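Pollen-specific leucine-rich repeat extensin-like protein 1 (Arabidopsis thaliana, PDB 6TME) probably binds RALF signalling peptides through its extracellular leucine-rich repeat domain and links them to the pollen-tube cell wall through its extensin-like part. Local coordinates at residues F63-N68 and A102-Y107; T116-F121 and T140-F145. All coordinates share one frame; numbering follows the deposited sequence.

Contact 1 of 2, residues F63-N68 and A102-Y107; sequences FNTAAN and ADIFGY. Unlike the reference sequence in segment 102-107: Phe105 (reference Ala).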
loop_
_atom_site.group_PDB
_atom_site.type_symbol
_atom_site.label_atom_id
_atom_site.label_comp_id
_atom_site.label_asym_id
_atom_site.label_seq_id
_atom_site.Cartn_x
_atom_site.Cartn_y
_atom_site.Cartn_z
ATOM N N PHE A 63 14.540 13.830 -18.924
ATOM C CA PHE A 63 13.633 14.083 -20.040
ATOM C C PHE A 63 13.363 15.571 -20.251
ATOM O O PHE A 63 12.387 15.923 -20.922
ATOM C CB PHE A 63 12.312 13.338 -19.845
ATOM C CG PHE A 63 12.475 11.860 -19.657
ATOM C CD1 PHE A 63 12.765 11.041 -20.732
ATOM C CD2 PHE A 63 12.337 11.288 -18.395
ATOM C CE1 PHE A 63 12.915 9.671 -20.555
ATOM C CE2 PHE A 63 12.493 9.916 -18.206
ATOM C CZ PHE A 63 12.779 9.112 -19.284
ATOM N N ASN A 64 14.199 16.443 -19.677
ATOM C CA ASN A 64 14.053 17.896 -19.801
ATOM C C ASN A 64 12.629 18.330 -19.475
ATOM O O ASN A 64 12.054 19.217 -20.118
ATOM C CB ASN A 64 14.479 18.372 -21.194
ATOM C CG ASN A 64 15.905 17.968 -21.527
ATOM O OD1 ASN A 64 16.167 17.343 -22.556
ATOM N ND2 ASN A 64 16.830 18.304 -20.644
ATOM N N THR A 65 12.062 17.685 -18.453
ATOM C CA THR A 65 10.677 17.926 -18.065
ATOM C C THR A 65 10.425 19.379 -17.664
ATOM O O THR A 65 9.354 19.922 -17.948
ATOM C CB THR A 65 10.304 16.960 -16.937
ATOM O OG1 THR A 65 10.205 15.629 -17.475
ATOM C CG2 THR A 65 8.982 17.352 -16.251
ATOM N N ALA A 66 11.381 20.018 -16.981
ATOM C CA ALA A 66 11.249 21.402 -16.505
ATOM C C ALA A 66 11.769 22.450 -17.505
ATOM O O ALA A 66 11.914 23.627 -17.145
ATOM C CB ALA A 66 11.982 21.564 -15.157
ATOM N N ALA A 67 12.071 22.038 -18.738
ATOM C CA ALA A 67 12.547 22.959 -19.766
ATOM C C ALA A 67 11.647 24.188 -19.906
ATOM O O ALA A 67 12.137 25.322 -19.946
ATOM C CB ALA A 67 12.653 22.219 -21.100
ATOM N N ASN A 68 10.330 23.992 -19.991
ATOM C CA ASN A 68 9.430 25.129 -20.171
ATOM C C ASN A 68 9.047 25.812 -18.858
ATOM O O ASN A 68 8.160 26.670 -18.870
ATOM C CB ASN A 68 8.157 24.717 -20.930
ATOM C CG ASN A 68 7.132 23.978 -20.045
ATOM O OD1 ASN A 68 7.474 23.405 -19.005
ATOM N ND2 ASN A 68 5.869 24.004 -20.461
ATOM N N ALA A 102 9.304 11.043 -14.313
ATOM C CA ALA A 102 10.287 11.962 -14.891
ATOM C C ALA A 102 11.723 11.678 -14.442
ATOM O O ALA A 102 12.649 12.267 -15.001
ATOM C CB ALA A 102 9.914 13.414 -14.574
ATOM N N ASP A 103 11.941 10.790 -13.470
ATOM C CA ASP A 103 13.290 10.367 -13.073
ATOM C C ASP A 103 14.184 11.538 -12.636
ATOM O O ASP A 103 15.406 11.500 -12.812
ATOM C CB ASP A 103 13.959 9.572 -14.199
ATOM C CG ASP A 103 15.167 8.780 -13.722
ATOM O OD1 ASP A 103 15.110 8.181 -12.627
ATOM O OD2 ASP A 103 16.186 8.762 -14.446
ATOM N N ILE A 104 13.593 12.564 -12.024
ATOM C CA ILE A 104 14.311 13.780 -11.643
ATOM C C ILE A 104 15.074 13.556 -10.338
ATOM O O ILE A 104 14.487 13.191 -9.318
ATOM C CB ILE A 104 13.333 14.960 -11.507
ATOM C CG1 ILE A 104 12.660 15.260 -12.848
ATOM C CG2 ILE A 104 14.027 16.202 -10.998
ATOM C CD1 ILE A 104 11.411 16.118 -12.711
ATOM N N PHE A 105 16.378 13.813 -10.352
ATOM C CA PHE A 105 17.168 13.829 -9.125
ATOM C C PHE A 105 17.165 15.253 -8.579
ATOM O O PHE A 105 17.716 16.166 -9.197
ATOM C CB PHE A 105 18.589 13.318 -9.365
ATOM C CG PHE A 105 19.544 13.537 -8.190
ATOM C CD1 PHE A 105 19.099 13.439 -6.868
ATOM C CD2 PHE A 105 20.886 13.859 -8.417
ATOM C CE1 PHE A 105 19.977 13.648 -5.799
ATOM C CE2 PHE A 105 21.780 14.065 -7.349
ATOM C CZ PHE A 105 21.323 13.948 -6.037
ATOM N N GLY A 106 16.534 15.436 -7.431
ATOM C CA GLY A 106 16.612 16.682 -6.691
ATOM C C GLY A 106 16.134 16.425 -5.275
ATOM O O GLY A 106 16.261 15.326 -4.752
ATOM N N TYR A 107 15.581 17.464 -4.659
ATOM C CA TYR A 107 14.931 17.351 -3.369
ATOM C C TYR A 107 13.752 18.313 -3.353
ATOM O O TYR A 107 13.555 19.091 -4.290
ATOM C CB TYR A 107 15.901 17.649 -2.223
ATOM C CG TYR A 107 16.401 19.077 -2.157
ATOM C CD1 TYR A 107 17.405 19.522 -3.008
ATOM C CD2 TYR A 107 15.884 19.976 -1.221
ATOM C CE1 TYR A 107 17.900 20.809 -2.927
ATOM C CE2 TYR A 107 16.360 21.276 -1.139
ATOM C CZ TYR A 107 17.375 21.684 -1.997
ATOM O OH TYR A 107 17.862 22.976 -1.943
#
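Phe63 and Thr65 rest on the loop residues Ala102 to Ile104 in a small packing contact without hydrogen bonds, where the loop after helix 43-56 meets the lead-in to the short strand 105-106. The two segments bury only 170 Å² between them, summed over both sides. Phe63 supplies the outer part: its ring is turned edge-on to the backbone carbonyl of Ala102, which lies near the ring plane with O 3.5 Å from Phe63 CD2. CG sits beside the backbone N (chi1 -56°), a setting that brings the CD2-CE2 side of the ring to the segment, with CE2 4.3 Å from Asp103 CB, at an oblique angle. Deeper in, Thr65 OG1 lies 3.7 Å from the methyl CB of Ala102, and Thr65 CB approaches Ile104 CD1 at 4.4 Å. In the plant-type repeat pattern LxLxxNxLxGxIP, Ala102 stands at the asparagine position, Ile104 at the following leucine and Gly106 at the glycine, which places this segment in a coil near the start of the solenoid, met here by the N-terminal domain. Asn126, at the asparagine position of the next coil, accepts a hydrogen bond from Ile104 N. On the loop side, Asn64 to Ala67 form a type I turn with Ala67 N 3.1 Å from Asn64 O, while the carboxylate of Asp61 accepts the N-H groups of Thr65 and Ala66.

Contact 2 of 2, residues T116-F121 and T140-F145; sequences TDVALF and TLMYEF. With EDO (1,2-ethanediol), chain T; SO4 (sulfate ion), chain I.
The rings of Phe121 and Phe145 lie side by side, near-parallel (planes at 14°) but offset, with little of one over the other. Their centroids are 5.2 Å apart, and Phe121 CD2 stands 3.4 Å from Phe145 CE1. These phenylalanines belong to consecutive coils of a leucine-rich repeat solenoid, 24 residues apart, whose strands 120-122 and 144-146 run parallel. Met142 CE packs against Phe121 CB, and the inclined Trp163 ring meets that of Phe145. A sulfate, probably from the crystallisation liquor, lies at the ring edge of Tyr143; OH donates to its O1, and Lys167 NZ also binds it. A basic side chain of another protein's chain makes a cation-pi contact with this ring. The phenylalanines share one face of the sheet; on the other, Leu120 CD1 lies 3.7 Å from Glu144 CD. Glu144 CG is wedged between backbone N and carbonyl carbon (chi1 43°), its chain running alongside Leu120 to a carboxylate whose OE1 is hydrogen-bonded to His122 NE2 and that other chain's backbone, and OE2 to a polar side chain there. Between the backbones, Phe121 N donates to Glu144 O at 3.0 Å. Ala119 O accepts from Tyr143 N at 3.1 Å and, more nearly in line with the carbonyl, from Glu144 N at 3.3 Å. Before the strands, a water accepts from Leu141 N and donates to Thr116 O and, at 2.6 Å, to Val118 O.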
loop_
_atom_site.group_PDB
_atom_site.type_symbol
_atom_site.label_atom_id
_atom_site.label_comp_id
_atom_site.label_asym_id
_atom_site.label_seq_id
_atom_site.Cartn_x
_atom_site.Cartn_y
_atom_site.Cartn_z
ATOM N N THR A 116 -0.247 26.445 -1.820
ATOM C CA THR A 116 -1.268 26.156 -0.813
ATOM C C THR A 116 -2.568 25.645 -1.407
ATOM O O THR A 116 -3.446 25.224 -0.649
ATOM C CB THR A 116 -1.579 27.391 0.042
ATOM O OG1 THR A 116 -1.893 28.494 -0.805
ATOM C CG2 THR A 116 -0.393 27.764 0.955
ATOM N N ASP A 117 -2.725 25.656 -2.724
ATOM C CA ASP A 117 -3.938 25.120 -3.327
ATOM C C ASP A 117 -3.773 23.694 -3.835
ATOM O O ASP A 117 -4.732 23.127 -4.361
ATOM C CB ASP A 117 -4.398 26.039 -4.473
ATOM C CG ASP A 117 -4.654 27.469 -3.997
ATOM O OD1 ASP A 117 -5.409 27.622 -3.009
ATOM O OD2 ASP A 117 -4.062 28.425 -4.567
ATOM N N VAL A 118 -2.582 23.108 -3.711
ATOM C CA VAL A 118 -2.345 21.796 -4.295
ATOM C C VAL A 118 -3.077 20.731 -3.487
ATOM O O VAL A 118 -2.997 20.692 -2.254
ATOM C CB VAL A 118 -0.840 21.503 -4.374
ATOM C CG1 VAL A 118 -0.611 20.032 -4.599
ATOM C CG2 VAL A 118 -0.223 22.287 -5.495
ATOM N N ALA A 119 -3.834 19.895 -4.179
ATOM C CA ALA A 119 -4.483 18.741 -3.589
ATOM C C ALA A 119 -3.986 17.437 -4.175
ATOM O O ALA A 119 -4.217 16.371 -3.579
ATOM C CB ALA A 119 -6.004 18.821 -3.777
ATOM N N LEU A 120 -3.295 17.490 -5.301
ATOM C CA LEU A 120 -2.799 16.301 -5.967
ATOM C C LEU A 120 -1.302 16.465 -6.143
ATOM O O LEU A 120 -0.844 17.467 -6.709
ATOM C CB LEU A 120 -3.508 16.112 -7.300
ATOM C CG LEU A 120 -3.184 14.925 -8.190
ATOM C CD1 LEU A 120 -4.461 14.665 -8.946
ATOM C CD2 LEU A 120 -2.013 15.231 -9.163
ATOM N N PHE A 121 -0.540 15.490 -5.654
ATOM C CA PHE A 121 0.917 15.539 -5.767
ATOM C C PHE A 121 1.414 14.139 -6.140
ATOM O O PHE A 121 1.469 13.237 -5.287
ATOM C CB PHE A 121 1.518 16.052 -4.466
ATOM C CG PHE A 121 2.984 16.346 -4.548
ATOM C CD1 PHE A 121 3.439 17.584 -4.998
ATOM C CD2 PHE A 121 3.910 15.391 -4.174
ATOM C CE1 PHE A 121 4.797 17.862 -5.071
ATOM C CE2 PHE A 121 5.271 15.666 -4.226
ATOM C CZ PHE A 121 5.712 16.908 -4.695
ATOM N N THR A 140 -3.027 22.453 2.884
ATOM C CA THR A 140 -4.133 21.942 3.676
ATOM C C THR A 140 -5.182 21.219 2.848
ATOM O O THR A 140 -6.052 20.563 3.425
ATOM C CB THR A 140 -4.773 23.092 4.447
ATOM O OG1 THR A 140 -5.431 23.972 3.523
ATOM C CG2 THR A 140 -3.677 23.867 5.210
ATOM N N LEU A 141 -5.137 21.332 1.529
ATOM C CA LEU A 141 -6.068 20.612 0.675
ATOM C C LEU A 141 -5.509 19.271 0.211
ATOM O O LEU A 141 -6.174 18.568 -0.564
ATOM C CB LEU A 141 -6.428 21.474 -0.547
ATOM C CG LEU A 141 -6.860 22.908 -0.273
ATOM C CD1 LEU A 141 -7.292 23.583 -1.574
ATOM C CD2 LEU A 141 -7.987 22.938 0.787
ATOM N N MET A 142 -4.299 18.919 0.638
ATOM C CA MET A 142 -3.701 17.656 0.223
ATOM C C MET A 142 -4.675 16.502 0.427
ATOM O O MET A 142 -5.240 16.317 1.513
ATOM C CB MET A 142 -2.412 17.384 0.992
ATOM C CG MET A 142 -1.617 16.269 0.388
ATOM S SD MET A 142 -1.233 16.651 -1.335
ATOM C CE MET A 142 0.195 17.719 -1.089
ATOM N N TYR A 143 -4.877 15.756 -0.642
ATOM C CA TYR A 143 -5.824 14.664 -0.768
ATOM C C TYR A 143 -5.157 13.367 -1.201
ATOM O O TYR A 143 -5.471 12.307 -0.651
ATOM C CB TYR A 143 -6.904 15.083 -1.776
ATOM C CG TYR A 143 -8.052 14.117 -2.053
ATOM C CD1 TYR A 143 -9.253 14.203 -1.346
ATOM C CD2 TYR A 143 -7.968 13.194 -3.082
ATOM C CE1 TYR A 143 -10.310 13.363 -1.621
ATOM C CE2 TYR A 143 -9.008 12.347 -3.363
ATOM C CZ TYR A 143 -10.181 12.435 -2.635
ATOM O OH TYR A 143 -11.224 11.593 -2.949
ATOM N N GLU A 144 -4.226 13.441 -2.160
ATOM C CA GLU A 144 -3.495 12.287 -2.678
ATOM C C GLU A 144 -2.032 12.668 -2.835
ATOM O O GLU A 144 -1.685 13.533 -3.647
ATOM C CB GLU A 144 -4.044 11.770 -4.019
ATOM C CG GLU A 144 -4.416 12.810 -5.049
ATOM C CD GLU A 144 -5.150 12.214 -6.256
ATOM O OE1 GLU A 144 -4.535 11.475 -7.063
ATOM O OE2 GLU A 144 -6.365 12.482 -6.376
ATOM N N PHE A 145 -1.181 11.975 -2.093
ATOM C CA PHE A 145 0.238 12.263 -1.992
ATOM C C PHE A 145 0.970 10.988 -2.354
ATOM O O PHE A 145 0.852 9.981 -1.651
ATOM C CB PHE A 145 0.593 12.706 -0.572
ATOM C CG PHE A 145 1.914 13.366 -0.458
ATOM C CD1 PHE A 145 2.092 14.683 -0.902
ATOM C CD2 PHE A 145 2.983 12.698 0.141
ATOM C CE1 PHE A 145 3.334 15.310 -0.780
ATOM C CE2 PHE A 145 4.230 13.314 0.267
ATOM C CZ PHE A 145 4.411 14.617 -0.196
HETATM C C1 EDO T . -10.776 19.349 -0.388
HETATM O O1 EDO T . -11.548 18.702 -1.406
HETATM C C2 EDO T . -9.331 19.455 -0.854
HETATM O O2 EDO T . -8.818 18.163 -1.192
HETATM S S SO4 I . -14.223 11.625 -1.177
HETATM O O1 SO4 I . -13.825 10.428 -1.917
HETATM O O2 SO4 I . -13.910 12.826 -1.954
HETATM O O3 SO4 I . -15.664 11.574 -0.918
HETATM O O4 SO4 I . -13.506 11.660 0.090
HETATM O O HOH W 1 -3.222 22.436 -0.329
HETATM O O HOH W 2 -4.373 25.687 1.940
#

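In the fold
The two contacts follow each other along the chain, contact 1 closing at Tyr107 before contact 2 opens at Thr116. Their centres are about 20 Å apart and their nearest atoms about 8 Å, so they do not touch, and both lie on the same side of the chain's centre. Contact 1 involves strand 105-106, which starts a short parallel sheet with 127-130 and 151-153. Contact 2 joins 120-122 to 144-146, neighbouring members of the long run of parallel strands. Each coil thus gives one strand to the long run and, further along its turn, one to the short sheet. In contact 1 the N-terminal loop packs against the first part of the solenoid, whereas contact 2 repeats its coil-to-coil stacking and lies within reach of a chain of another protein.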